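Local coordinates for protein replicative DNA helicase (Mycobacterium smegmatis, PDB 6OWN) that contains a self-splicing intein that probably excises itself from the helicase precursor and joins the flanking sequences, a reaction reversibly inhibited by zinc, at residues 48-53 with 109-114; 38-43 with 115-120; 24-29 with 126-131. All coordinates share one frame; numbering follows the deposited sequence.

Contact 1 (48-53 with 109-114)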
ATOM      1  N   CYS A  48      -8.095   7.789   8.694  1.00 22.18           N
ATOM      2  CA  CYS A  48      -7.826   7.386   7.327  1.00 19.71           C
ATOM      3  C   CYS A  48      -7.486   8.589   6.459  1.00 20.93           C
ATOM      4  O   CYS A  48      -7.798   9.739   6.782  1.00 17.17           O
ATOM      5  CB  CYS A  48      -9.003   6.599   6.737  1.00 13.97           C
ATOM      6  SG  CYS A  48      -9.132   4.912   7.470  1.00 20.36           S
ATOM      7  N   TYR A  49      -6.823   8.284   5.347  1.00 18.02           N
ATOM      8  CA  TYR A  49      -6.330   9.256   4.384  1.00 15.84           C
ATOM      9  C   TYR A  49      -6.564   8.714   2.979  1.00 15.04           C
ATOM     10  O   TYR A  49      -6.561   7.503   2.766  1.00 15.48           O
ATOM     11  CB  TYR A  49      -4.821   9.529   4.545  1.00 18.01           C
ATOM     12  CG  TYR A  49      -4.420  10.251   5.806  1.00 20.36           C
ATOM     13  CD1 TYR A  49      -4.404   9.597   7.030  1.00 21.09           C
ATOM     14  CD2 TYR A  49      -4.028  11.582   5.766  1.00 23.27           C
ATOM     15  CE1 TYR A  49      -4.045  10.267   8.192  1.00 18.30           C
ATOM     16  CE2 TYR A  49      -3.656  12.256   6.919  1.00 19.65           C
ATOM     17  CZ  TYR A  49      -3.668  11.599   8.122  1.00 15.42           C
ATOM     18  OH  TYR A  49      -3.292  12.270   9.267  1.00 19.02           O
ATOM     19  N   VAL A  50      -6.762   9.627   2.030  1.00 16.09           N
ATOM     20  CA  VAL A  50      -6.631   9.337   0.609  1.00 17.82           C
ATOM     21  C   VAL A  50      -5.271   9.848   0.152  1.00 22.58           C
ATOM     22  O   VAL A  50      -4.899  10.997   0.427  1.00 18.35           O
ATOM     23  CB  VAL A  50      -7.758   9.978  -0.220  1.00 21.47           C
ATOM     24  CG1 VAL A  50      -7.758   9.376  -1.627  1.00 20.70           C
ATOM     25  CG2 VAL A  50      -9.100   9.774   0.437  1.00 29.09           C
ATOM     26  N   VAL A  51      -4.519   8.994  -0.525  1.00 16.80           N
ATOM     27  CA  VAL A  51      -3.267   9.376  -1.162  1.00 17.53           C
ATOM     28  C   VAL A  51      -3.515   9.336  -2.661  1.00 18.45           C
ATOM     29  O   VAL A  51      -3.880   8.286  -3.203  1.00 16.73           O
ATOM     30  CB  VAL A  51      -2.113   8.446  -0.755  1.00 19.02           C
ATOM     31  CG1 VAL A  51      -0.792   8.926  -1.329  1.00 22.57           C
ATOM     32  CG2 VAL A  51      -2.022   8.337   0.772  1.00 22.27           C
ATOM     33  N   GLU A  52      -3.355  10.474  -3.325  1.00 19.07           N
ATOM     34  CA  GLU A  52      -3.534  10.561  -4.769  1.00 19.41           C
ATOM     35  C   GLU A  52      -2.179  10.576  -5.466  1.00 22.19           C
ATOM     36  O   GLU A  52      -1.239  11.218  -4.991  1.00 19.40           O
ATOM     37  CB  GLU A  52      -4.348  11.803  -5.138  1.00 16.54           C
ATOM     38  CG  GLU A  52      -5.805  11.687  -4.714  1.00 23.30           C
ATOM     39  CD  GLU A  52      -6.564  12.997  -4.841  1.00 26.02           C
ATOM     40  OE1 GLU A  52      -5.938  14.020  -5.204  1.00 23.77           O
ATOM     41  OE2 GLU A  52      -7.783  12.999  -4.567  1.00 21.34           O
ATOM     42  N   PHE A  53      -2.079   9.851  -6.583  1.00 19.98           N
ATOM     43  CA  PHE A  53      -0.818   9.668  -7.290  1.00 21.25           C
ATOM     44  C   PHE A  53      -0.890  10.217  -8.712  1.00 23.15           C
ATOM     45  O   PHE A  53      -1.963  10.341  -9.315  1.00 22.08           O
ATOM     46  CB  PHE A  53      -0.414   8.191  -7.356  1.00 17.91           C
ATOM     47  CG  PHE A  53      -0.276   7.538  -6.016  1.00 21.04           C
ATOM     48  CD1 PHE A  53       0.886   7.663  -5.285  1.00 23.20           C
ATOM     49  CD2 PHE A  53      -1.311   6.786  -5.495  1.00 20.97           C
ATOM     50  CE1 PHE A  53       1.015   7.062  -4.048  1.00 23.74           C
ATOM     51  CE2 PHE A  53      -1.191   6.196  -4.252  1.00 22.53           C
ATOM     52  CZ  PHE A  53      -0.023   6.325  -3.534  1.00 15.08           C
ATOM     53  N   ARG A 109      -4.947  13.830   1.859  1.00 23.59           N
ATOM     54  CA  ARG A 109      -5.912  14.477   2.734  1.00 21.23           C
ATOM     55  C   ARG A 109      -6.596  13.420   3.593  1.00 21.65           C
ATOM     56  O   ARG A 109      -6.621  12.232   3.253  1.00 17.54           O
ATOM     57  CB  ARG A 109      -6.943  15.289   1.940  1.00 23.54           C
ATOM     58  CG  ARG A 109      -7.862  14.426   1.114  1.00 25.96           C
ATOM     59  CD  ARG A 109      -9.005  15.175   0.447  1.00 28.61           C
ATOM     60  NE  ARG A 109      -9.842  14.179  -0.218  1.00 33.62           N
ATOM     61  CZ  ARG A 109      -9.589  13.685  -1.425  1.00 28.34           C
ATOM     62  NH1 ARG A 109      -8.550  14.128  -2.121  1.00 26.50           N
ATOM     63  NH2 ARG A 109     -10.381  12.759  -1.932  1.00 31.08           N
ATOM     64  N   ARG A 110      -7.123  13.869   4.731  1.00 16.98           N
ATOM     65  CA  ARG A 110      -7.925  13.002   5.586  1.00 16.28           C
ATOM     66  C   ARG A 110      -9.254  12.661   4.923  1.00 21.03           C
ATOM     67  O   ARG A 110      -9.797  13.428   4.119  1.00 20.16           O
ATOM     68  CB  ARG A 110      -8.205  13.673   6.929  1.00 20.71           C
ATOM     69  CG  ARG A 110      -6.991  13.915   7.804  1.00 15.63           C
ATOM     70  CD  ARG A 110      -7.432  14.358   9.206  1.00 16.87           C
ATOM     71  NE  ARG A 110      -6.277  14.636  10.043  1.00 13.63           N
ATOM     72  CZ  ARG A 110      -5.724  13.752  10.859  1.00 17.91           C
ATOM     73  NH1 ARG A 110      -6.229  12.533  10.964  1.00 19.81           N
ATOM     74  NH2 ARG A 110      -4.659  14.084  11.565  1.00 18.34           N
ATOM     75  N   ARG A 111      -9.789  11.502   5.290  1.00 19.90           N
ATOM     76  CA  ARG A 111     -11.113  11.088   4.859  1.00 17.82           C
ATOM     77  C   ARG A 111     -11.744  10.300   5.996  1.00 15.72           C
ATOM     78  O   ARG A 111     -11.033   9.818   6.884  1.00 14.36           O
ATOM     79  CB  ARG A 111     -11.044  10.262   3.562  1.00 20.50           C
ATOM     80  CG  ARG A 111     -10.582   8.800   3.703  1.00 20.88           C
ATOM     81  CD  ARG A 111     -11.416   7.908   2.766  1.00 18.98           C
ATOM     82  NE  ARG A 111     -12.646   7.480   3.428  1.00 31.03           N
ATOM     83  CZ  ARG A 111     -13.820   7.329   2.828  1.00 26.74           C
ATOM     84  NH1 ARG A 111     -13.949   7.564   1.525  1.00 25.40           N
ATOM     85  NH2 ARG A 111     -14.866   6.930   3.536  1.00 28.43           N
ATOM     86  N   PRO A 112     -13.075  10.181   6.018  1.00 21.87           N
ATOM     87  CA  PRO A 112     -13.727   9.455   7.117  1.00 18.23           C
ATOM     88  C   PRO A 112     -13.232   8.019   7.222  1.00 23.45           C
ATOM     89  O   PRO A 112     -12.992   7.345   6.215  1.00 22.87           O
ATOM     90  CB  PRO A 112     -15.213   9.512   6.744  1.00 23.36           C
ATOM     91  CG  PRO A 112     -15.340  10.751   5.928  1.00 18.36           C
ATOM     92  CD  PRO A 112     -14.061  10.850   5.146  1.00 22.25           C
ATOM     93  N   SER A 113     -13.098   7.558   8.468  1.00 23.51           N
ATOM     94  CA  SER A 113     -12.551   6.238   8.764  1.00 20.55           C
ATOM     95  C   SER A 113     -13.308   5.137   8.030  1.00 20.38           C
ATOM     96  O   SER A 113     -14.538   5.137   7.971  1.00 22.77           O
ATOM     97  CB  SER A 113     -12.611   5.981  10.270  1.00 23.14           C
ATOM     98  OG  SER A 113     -12.008   4.742  10.599  1.00 25.81           O
ATOM     99  N   VAL A 114     -12.557   4.208   7.450  1.00 20.86           N
ATOM    100  CA  VAL A 114     -13.117   2.975   6.898  1.00 20.69           C
ATOM    101  C   VAL A 114     -12.338   1.807   7.479  1.00 19.66           C
ATOM    102  O   VAL A 114     -11.255   1.990   8.059  1.00 22.20           O
ATOM    103  CB  VAL A 114     -13.067   2.961   5.353  1.00 23.04           C
ATOM    104  CG1 VAL A 114     -13.910   4.095   4.772  1.00 25.33           C
ATOM    105  CG2 VAL A 114     -11.625   3.029   4.865  1.00 21.59           C
TER
HETATM  106  O   HOH W   1      -8.202  11.063   9.241  1.00 18.21           O
HETATM  107  O   HOH W   2     -10.399   9.432   9.470  1.00 20.29           O
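V50 and R109 face each other as an antiparallel hydrogen-bonded pair, V50 N giving its hydrogen to R109 O at 2.9 Å and R109 N returning one to V50 O at 3.2 Å. One step on, Y49 and R110 form a non-hydrogen-bonded pair, with their CA atoms 4.2 Å apart. Beyond it R111 N still bonds to C48 O at 3.0 Å. Two waters patch this frayed end. One accepts from R110 NH1 and donates to C48 O; the other accepts from C48 N and donates to R111 O. At the far end V114 N makes an N-H...S hydrogen bond to C48 SG, 3.5 Å long and nearly straight at 173°, with C48 SG turned beside its own backbone N (chi1 -72°) to receive it. The short strands run at 131° to each other, part of the twisted antiparallel sheet in which 48-53 sits between 58-62 and 103-111, within what is, for an intein, probably the HINT fold.

Charge pairing joins E52 and R109. R109 NH1 makes a salt bridge to E52 OE2 at 2.8 Å, nearly straight at 171°; the carboxylate oxygen lies in the guanidinium plane, yet the nitrogen comes in from above the carboxylate plane. V50 CB lies over one face of the same guanidinium, toward its rim.

Apolar and aromatic packing fills the rest. R110 runs alongside Y49, its CG against the ring at 3.8 Å from CE2 in an off-centre CH-pi contact, while Y49 OH sits over one face of the R110 guanidinium. V50 CG2 packs on the bent chain of R111, 3.7 Å from its CB. A bound zinc ion lies about 3 Å from the side chain of Y49.

Contact 2 (38-43 with 115-120). With ZN (zinc ion), chain E.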
ATOM      1  N   ALA A  38       1.981 -12.896   7.210  1.00 20.93           N
ATOM      2  CA  ALA A  38       1.339 -12.392   8.419  1.00 21.35           C
ATOM      3  C   ALA A  38       0.356 -11.301   8.020  1.00 23.91           C
ATOM      4  O   ALA A  38       0.523 -10.648   6.986  1.00 21.20           O
ATOM      5  CB  ALA A  38       2.361 -11.846   9.423  1.00 20.94           C
ATOM      6  N   ASP A  39      -0.662 -11.098   8.857  1.00 21.73           N
ATOM      7  CA  ASP A  39      -1.649 -10.064   8.582  1.00 22.46           C
ATOM      8  C   ASP A  39      -2.174  -9.478   9.890  1.00 23.63           C
ATOM      9  O   ASP A  39      -1.790  -9.891  10.987  1.00 27.22           O
ATOM     10  CB  ASP A  39      -2.796 -10.610   7.722  1.00 20.62           C
ATOM     11  CG  ASP A  39      -3.706 -11.570   8.483  1.00 27.88           C
ATOM     12  OD1 ASP A  39      -3.440 -11.892   9.666  1.00 29.23           O
ATOM     13  OD2 ASP A  39      -4.692 -12.035   7.881  1.00 28.86           O
ATOM     14  N   THR A  40      -3.067  -8.513   9.753  1.00 23.43           N
ATOM     15  CA  THR A  40      -3.886  -8.009  10.840  1.00 25.14           C
ATOM     16  C   THR A  40      -5.328  -8.448  10.629  1.00 24.92           C
ATOM     17  O   THR A  40      -5.720  -8.886   9.542  1.00 21.07           O
ATOM     18  CB  THR A  40      -3.817  -6.480  10.918  1.00 27.87           C
ATOM     19  OG1 THR A  40      -4.600  -5.919   9.857  1.00 24.08           O
ATOM     20  CG2 THR A  40      -2.386  -6.005  10.776  1.00 27.38           C
ATOM     21  N   ASP A  41      -6.116  -8.339  11.695  1.00 22.68           N
ATOM     22  CA  ASP A  41      -7.560  -8.334  11.542  1.00 21.96           C
ATOM     23  C   ASP A  41      -7.989  -7.132  10.698  1.00 25.00           C
ATOM     24  O   ASP A  41      -7.210  -6.217  10.423  1.00 21.04           O
ATOM     25  CB  ASP A  41      -8.252  -8.238  12.901  1.00 26.79           C
ATOM     26  CG  ASP A  41      -8.169  -9.514  13.711  1.00 29.49           C
ATOM     27  OD1 ASP A  41      -7.385 -10.427  13.357  1.00 28.81           O
ATOM     28  OD2 ASP A  41      -8.907  -9.587  14.721  1.00 31.49           O
ATOM     29  N   VAL A  42      -9.259  -7.139  10.285  1.00 27.13           N
ATOM     30  CA  VAL A  42      -9.897  -5.895   9.871  1.00 25.39           C
ATOM     31  C   VAL A  42      -9.958  -4.977  11.084  1.00 26.54           C
ATOM     32  O   VAL A  42     -10.412  -5.385  12.160  1.00 25.04           O
ATOM     33  CB  VAL A  42     -11.298  -6.174   9.310  1.00 22.74           C
ATOM     34  CG1 VAL A  42     -11.981  -4.877   8.915  1.00 22.71           C
ATOM     35  CG2 VAL A  42     -11.237  -7.144   8.148  1.00 20.39           C
ATOM     36  N   MET A  43      -9.474  -3.744  10.933  1.00 23.78           N
ATOM     37  CA  MET A  43      -9.399  -2.795  12.039  1.00 22.47           C
ATOM     38  C   MET A  43     -10.316  -1.605  11.779  1.00 22.61           C
ATOM     39  O   MET A  43     -10.394  -1.102  10.654  1.00 17.74           O
ATOM     40  CB  MET A  43      -7.953  -2.332  12.252  1.00 23.69           C
ATOM     41  CG  MET A  43      -7.017  -3.489  12.606  1.00 25.63           C
ATOM     42  SD  MET A  43      -5.298  -3.001  12.725  1.00 37.46           S
ATOM     43  CE  MET A  43      -4.922  -2.659  11.002  1.00 23.77           C
ATOM     44  N   PRO A 115     -12.863   0.587   7.353  1.00 21.74           N
ATOM     45  CA  PRO A 115     -12.088  -0.590   7.765  1.00 20.82           C
ATOM     46  C   PRO A 115     -10.794  -0.710   6.962  1.00 18.94           C
ATOM     47  O   PRO A 115     -10.769  -0.502   5.747  1.00 18.84           O
ATOM     48  CB  PRO A 115     -13.039  -1.758   7.482  1.00 21.11           C
ATOM     49  CG  PRO A 115     -14.413  -1.158   7.519  1.00 21.14           C
ATOM     50  CD  PRO A 115     -14.245   0.231   6.968  1.00 21.93           C
ATOM     51  N   VAL A 116      -9.709  -1.038   7.658  1.00 17.47           N
ATOM     52  CA  VAL A 116      -8.400  -1.203   7.039  1.00 15.86           C
ATOM     53  C   VAL A 116      -7.782  -2.511   7.523  1.00 20.81           C
ATOM     54  O   VAL A 116      -8.267  -3.153   8.459  1.00 18.81           O
ATOM     55  CB  VAL A 116      -7.460  -0.020   7.341  1.00 13.57           C
ATOM     56  CG1 VAL A 116      -7.996   1.282   6.724  1.00 16.00           C
ATOM     57  CG2 VAL A 116      -7.261   0.137   8.831  1.00 17.56           C
ATOM     58  N   ARG A 117      -6.685  -2.895   6.872  1.00 18.92           N
ATOM     59  CA  ARG A 117      -6.004  -4.152   7.168  1.00 18.68           C
ATOM     60  C   ARG A 117      -4.600  -4.069   6.581  1.00 18.46           C
ATOM     61  O   ARG A 117      -4.396  -3.427   5.554  1.00 14.40           O
ATOM     62  CB  ARG A 117      -6.773  -5.359   6.594  1.00 16.60           C
ATOM     63  CG  ARG A 117      -6.065  -6.722   6.747  1.00 24.17           C
ATOM     64  CD  ARG A 117      -7.055  -7.903   6.692  1.00 21.75           C
ATOM     65  NE  ARG A 117      -6.367  -9.195   6.720  1.00 22.55           N
ATOM     66  CZ  ARG A 117      -6.269 -10.008   5.673  1.00 25.92           C
ATOM     67  NH1 ARG A 117      -6.822  -9.664   4.518  1.00 23.38           N
ATOM     68  NH2 ARG A 117      -5.618 -11.159   5.769  1.00 24.86           N
ATOM     69  N   CYS A 118      -3.631  -4.690   7.257  1.00 19.24           N
ATOM     70  CA  CYS A 118      -2.256  -4.716   6.782  1.00 22.75           C
ATOM     71  C   CYS A 118      -1.840  -6.164   6.557  1.00 26.60           C
ATOM     72  O   CYS A 118      -2.451  -7.094   7.089  1.00 24.74           O
ATOM     73  CB  CYS A 118      -1.293  -4.032   7.776  1.00 28.91           C
ATOM     74  SG  CYS A 118       0.146  -3.128   7.031  1.00 52.24           S
ATOM     75  N   VAL A 119      -0.801  -6.346   5.737  1.00 20.66           N
ATOM     76  CA  VAL A 119      -0.172  -7.645   5.522  1.00 22.74           C
ATOM     77  C   VAL A 119       1.335  -7.442   5.509  1.00 26.75           C
ATOM     78  O   VAL A 119       1.836  -6.346   5.248  1.00 27.50           O
ATOM     79  CB  VAL A 119      -0.600  -8.333   4.206  1.00 19.34           C
ATOM     80  CG1 VAL A 119      -2.093  -8.629   4.195  1.00 20.80           C
ATOM     81  CG2 VAL A 119      -0.187  -7.491   3.017  1.00 27.20           C
ATOM     82  N   GLU A 120       2.056  -8.521   5.790  1.00 19.42           N
ATOM     83  CA  GLU A 120       3.512  -8.551   5.736  1.00 22.07           C
ATOM     84  C   GLU A 120       3.948  -9.580   4.703  1.00 20.62           C
ATOM     85  O   GLU A 120       3.360 -10.665   4.612  1.00 17.68           O
ATOM     86  CB  GLU A 120       4.115  -8.884   7.111  1.00 29.82           C
ATOM     87  CG  GLU A 120       5.641  -8.813   7.168  1.00 36.80           C
ATOM     88  CD  GLU A 120       6.219  -9.316   8.485  1.00 54.30           C
ATOM     89  OE1 GLU A 120       5.440  -9.683   9.394  1.00 47.01           O
ATOM     90  OE2 GLU A 120       7.464  -9.352   8.604  1.00 69.59           O
TER
HETATM   91 ZN    ZN E 202       0.389  -3.822   4.839  1.00 69.56          ZN
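A38 to M43 runs antiparallel to P115 to E120, the end-to-end directions 164° apart, and the register slips by one residue between the D39-V119 pair and the M43-V116 pair. The two ladders belong to the antiparallel sheet that carries strands 33-39 and 116-121, part of what is probably the HINT fold of an intein. M43 N and V116 O close one ladder at 2.8 Å, and E120 N reaches A38 O in the other.

Between the ladders T40 N still bonds C118 O, at 3.1 Å, and side chains supply the other links. T40 OG1 accepts the N-H of C118 at 3.0 Å, nearly straight at 171°, and donates its own hydrogen bond to D41 O, so one hydroxyl ties the loop both to itself and to the opposite strand. R117 reaches along to D39 and T40 with an extended chain, CG anti to the backbone N (chi1 175°). Its NE gives a bond to T40 O, 2.9 Å away and in the guanidinium plane, while NH2 forms a salt bridge with D39 OD2; V20 O holds NH1 as well. The D39 carboxylate is steeply turned from the guanidinium. Away from these charges V42 CG1 lies beside P115 CB at 3.6 Å, and T40 CG2 rests 3.8 Å from C118 CB. Beyond that carbon, C118 SG binds the zinc ion at 2.3 Å.

Contact 3 (24-29 with 126-131)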
ATOM      1  N   ASP A  24      -1.177 -16.640   0.589  1.00 20.63           N
ATOM      2  CA  ASP A  24      -1.314 -16.103  -0.755  1.00 26.38           C
ATOM      3  C   ASP A  24      -0.019 -15.407  -1.157  1.00 21.27           C
ATOM      4  O   ASP A  24       0.875 -15.186  -0.336  1.00 15.61           O
ATOM      5  CB  ASP A  24      -2.464 -15.098  -0.845  1.00 23.09           C
ATOM      6  CG  ASP A  24      -3.822 -15.742  -0.697  1.00 28.22           C
ATOM      7  OD1 ASP A  24      -3.881 -16.980  -0.570  1.00 28.04           O
ATOM      8  OD2 ASP A  24      -4.837 -15.006  -0.707  1.00 28.53           O
ATOM      9  N   HIS A  25       0.057 -15.033  -2.436  1.00 16.06           N
ATOM     10  CA  HIS A  25       1.183 -14.282  -2.976  1.00 18.41           C
ATOM     11  C   HIS A  25       0.702 -12.963  -3.562  1.00 19.21           C
ATOM     12  O   HIS A  25      -0.303 -12.924  -4.281  1.00 17.07           O
ATOM     13  CB  HIS A  25       1.922 -15.085  -4.058  1.00 18.29           C
ATOM     14  CG  HIS A  25       2.767 -16.186  -3.504  1.00 21.73           C
ATOM     15  ND1 HIS A  25       2.250 -17.421  -3.182  1.00 25.51           N
ATOM     16  CD2 HIS A  25       4.084 -16.232  -3.183  1.00 19.23           C
ATOM     17  CE1 HIS A  25       3.213 -18.188  -2.701  1.00 23.18           C
ATOM     18  NE2 HIS A  25       4.337 -17.493  -2.696  1.00 21.05           N
ATOM     19  N   LEU A  26       1.424 -11.894  -3.248  1.00 18.94           N
ATOM     20  CA  LEU A  26       1.307 -10.600  -3.897  1.00 17.40           C
ATOM     21  C   LEU A  26       2.475 -10.433  -4.869  1.00 19.45           C
ATOM     22  O   LEU A  26       3.161 -11.408  -5.201  1.00 18.66           O
ATOM     23  CB  LEU A  26       1.268  -9.502  -2.838  1.00 17.07           C
ATOM     24  CG  LEU A  26       0.074  -9.612  -1.903  1.00 20.63           C
ATOM     25  CD1 LEU A  26       0.177  -8.577  -0.791  1.00 18.53           C
ATOM     26  CD2 LEU A  26      -1.208  -9.429  -2.702  1.00 17.57           C
ATOM     27  N   LEU A  27       2.715  -9.204  -5.328  1.00 17.80           N
ATOM     28  CA  LEU A  27       3.835  -8.893  -6.212  1.00 14.61           C
ATOM     29  C   LEU A  27       4.815  -7.993  -5.477  1.00 20.34           C
ATOM     30  O   LEU A  27       4.402  -7.013  -4.849  1.00 19.37           O
ATOM     31  CB  LEU A  27       3.358  -8.215  -7.500  1.00 17.43           C
ATOM     32  CG  LEU A  27       2.449  -9.050  -8.415  1.00 14.84           C
ATOM     33  CD1 LEU A  27       2.252  -8.356  -9.772  1.00 19.37           C
ATOM     34  CD2 LEU A  27       3.016 -10.463  -8.607  1.00 18.65           C
ATOM     35  N   GLY A  28       6.106  -8.336  -5.547  1.00 15.30           N
ATOM     36  CA  GLY A  28       7.146  -7.593  -4.882  1.00 18.54           C
ATOM     37  C   GLY A  28       7.622  -6.408  -5.698  1.00 22.54           C
ATOM     38  O   GLY A  28       7.030  -6.058  -6.723  1.00 19.88           O
ATOM     39  N   PRO A  29       8.715  -5.769  -5.266  1.00 23.36           N
ATOM     40  CA  PRO A  29       9.129  -4.513  -5.912  1.00 25.82           C
ATOM     41  C   PRO A  29       9.614  -4.698  -7.336  1.00 26.53           C
ATOM     42  O   PRO A  29       9.657  -3.719  -8.091  1.00 27.58           O
ATOM     43  CB  PRO A  29      10.248  -3.999  -4.997  1.00 29.42           C
ATOM     44  CG  PRO A  29      10.822  -5.246  -4.389  1.00 29.44           C
ATOM     45  CD  PRO A  29       9.663  -6.196  -4.220  1.00 22.14           C
ATOM     46  N   HIS A 126      10.624  -5.788   1.836  1.00 24.50           N
ATOM     47  CA  HIS A 126       9.347  -5.757   2.543  1.00 24.22           C
ATOM     48  C   HIS A 126       8.351  -4.820   1.868  1.00 22.42           C
ATOM     49  O   HIS A 126       7.643  -4.048   2.518  1.00 24.09           O
ATOM     50  CB  HIS A 126       9.557  -5.402   4.014  1.00 28.79           C
ATOM     51  CG  HIS A 126      10.403  -6.404   4.740  1.00 28.85           C
ATOM     52  ND1 HIS A 126      10.042  -7.731   4.860  1.00 33.88           N
ATOM     53  CD2 HIS A 126      11.608  -6.286   5.347  1.00 26.84           C
ATOM     54  CE1 HIS A 126      10.974  -8.380   5.532  1.00 33.44           C
ATOM     55  NE2 HIS A 126      11.937  -7.528   5.837  1.00 45.32           N
ATOM     56  N   LEU A 127       8.278  -4.922   0.544  1.00 19.39           N
ATOM     57  CA  LEU A 127       7.417  -4.081  -0.277  1.00 20.11           C
ATOM     58  C   LEU A 127       6.484  -4.943  -1.109  1.00 21.15           C
ATOM     59  O   LEU A 127       6.855  -6.042  -1.528  1.00 16.11           O
ATOM     60  CB  LEU A 127       8.222  -3.205  -1.237  1.00 17.31           C
ATOM     61  CG  LEU A 127       9.292  -2.247  -0.712  1.00 26.02           C
ATOM     62  CD1 LEU A 127       9.893  -1.476  -1.870  1.00 23.24           C
ATOM     63  CD2 LEU A 127       8.705  -1.291   0.305  1.00 25.81           C
ATOM     64  N   TYR A 128       5.282  -4.427  -1.359  1.00 17.51           N
ATOM     65  CA  TYR A 128       4.353  -5.048  -2.292  1.00 21.77           C
ATOM     66  C   TYR A 128       3.688  -3.957  -3.120  1.00 19.17           C
ATOM     67  O   TYR A 128       3.677  -2.787  -2.741  1.00 20.79           O
ATOM     68  CB  TYR A 128       3.289  -5.914  -1.584  1.00 15.79           C
ATOM     69  CG  TYR A 128       2.426  -5.188  -0.570  1.00 19.34           C
ATOM     70  CD1 TYR A 128       2.839  -5.057   0.753  1.00 21.30           C
ATOM     71  CD2 TYR A 128       1.185  -4.640  -0.934  1.00 16.25           C
ATOM     72  CE1 TYR A 128       2.048  -4.393   1.687  1.00 22.74           C
ATOM     73  CE2 TYR A 128       0.387  -3.988  -0.002  1.00 19.78           C
ATOM     74  CZ  TYR A 128       0.824  -3.863   1.301  1.00 20.63           C
ATOM     75  OH  TYR A 128       0.044  -3.200   2.219  1.00 21.48           O
ATOM     76  N   LEU A 129       3.145  -4.354  -4.264  1.00 16.38           N
ATOM     77  CA  LEU A 129       2.471  -3.426  -5.160  1.00 14.42           C
ATOM     78  C   LEU A 129       1.004  -3.304  -4.771  1.00 18.83           C
ATOM     79  O   LEU A 129       0.378  -4.287  -4.368  1.00 15.76           O
ATOM     80  CB  LEU A 129       2.605  -3.893  -6.608  1.00 18.21           C
ATOM     81  CG  LEU A 129       4.060  -4.109  -7.055  1.00 21.53           C
ATOM     82  CD1 LEU A 129       4.147  -4.502  -8.525  1.00 18.86           C
ATOM     83  CD2 LEU A 129       4.927  -2.875  -6.780  1.00 19.70           C
ATOM     84  N   ALA A 130       0.456  -2.090  -4.896  1.00 18.13           N
ATOM     85  CA  ALA A 130      -0.887  -1.794  -4.413  1.00 15.40           C
ATOM     86  C   ALA A 130      -1.579  -0.861  -5.392  1.00 18.71           C
ATOM     87  O   ALA A 130      -0.929  -0.052  -6.057  1.00 20.38           O
ATOM     88  CB  ALA A 130      -0.877  -1.143  -3.011  1.00 11.93           C
ATOM     89  N   GLY A 131      -2.911  -0.969  -5.457  1.00 21.85           N
ATOM     90  CA  GLY A 131      -3.710  -0.108  -6.294  1.00 16.76           C
ATOM     91  C   GLY A 131      -3.679  -0.504  -7.754  1.00 22.39           C
ATOM     92  O   GLY A 131      -2.849  -1.312  -8.195  1.00 21.41           O
TER
HETATM   93  O   HOH W   3       0.870  -6.962  -4.939  1.00 18.91           O
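L27 and L129 meet where the two strands cross, and L27 O is the acceptor on which the contact turns. It accepts the N-H of L129 at 3.0 Å, with an angle of 148° at the hydrogen, and the CA of Y128 adds a CA-H...O contact to L27 O at 3.2 Å. Beside this bond a water accepts from L27 N and donates to L129 O, bridging a pair too far apart to bond directly. One direct bond and one bridged bond are what the backbones share here, since the strands run at 79° to each other with their axes 5.7 Å apart: a crossing rather than a ladder.

Three apolar pairs surround that joint. L129 packs against L27 and G28, its CG 3.6 Å from G28 O and its CD1 3.9 Å from L27 CB. P29 CB touches L127 CD1 at 4.0 Å. The side chains of L26 and Y128 run alongside each other in one direction, with L26 CD1 at 4.1 Å from Y128 CD2. Y128 CG sits between its backbone N and carbonyl carbon (chi1 59°), and from there the ring leads away from 24-29 toward a zinc ion about 3 Å from the side chain; Y128 is part of that metal site with C118 and V119.

Further out, M17 and H65 also touch Y128, and L127 O is held by N123 ND2.

Outward again, strand 127-130 pairs antiparallel with 135-138, where the backbones of Y128 and T137 are hydrogen-bonded, and strand 25-27 is an outermost member of the sheet containing 33-39. Strand 7-10 spans the joint, L8 against L26 and A130, P9 against L27 and L129.

Contacts 2 and 3 share a zinc site: C118 and V119 come from 115-120, Y128 from 126-131. Their centres are about 14 Å apart, and V119 joins them directly, its CG2 lying 4.0 Å from both L26 CD1 and Y128 CE1. Both contacts also reach one sheet, in which strands 25-27 and 33-39 are neighbours. Contact 1 belongs to a second sheet, with its centre about 17 Å from that of contact 2; C48 SG packs on V116 CG1 at 3.9 Å, just where 109-114 runs on into 115-120. Contact 3 does not touch contact 1: their centres are about 21 Å apart, on opposite sides of the chain's centre. The zinc near Y49 is a separate ion.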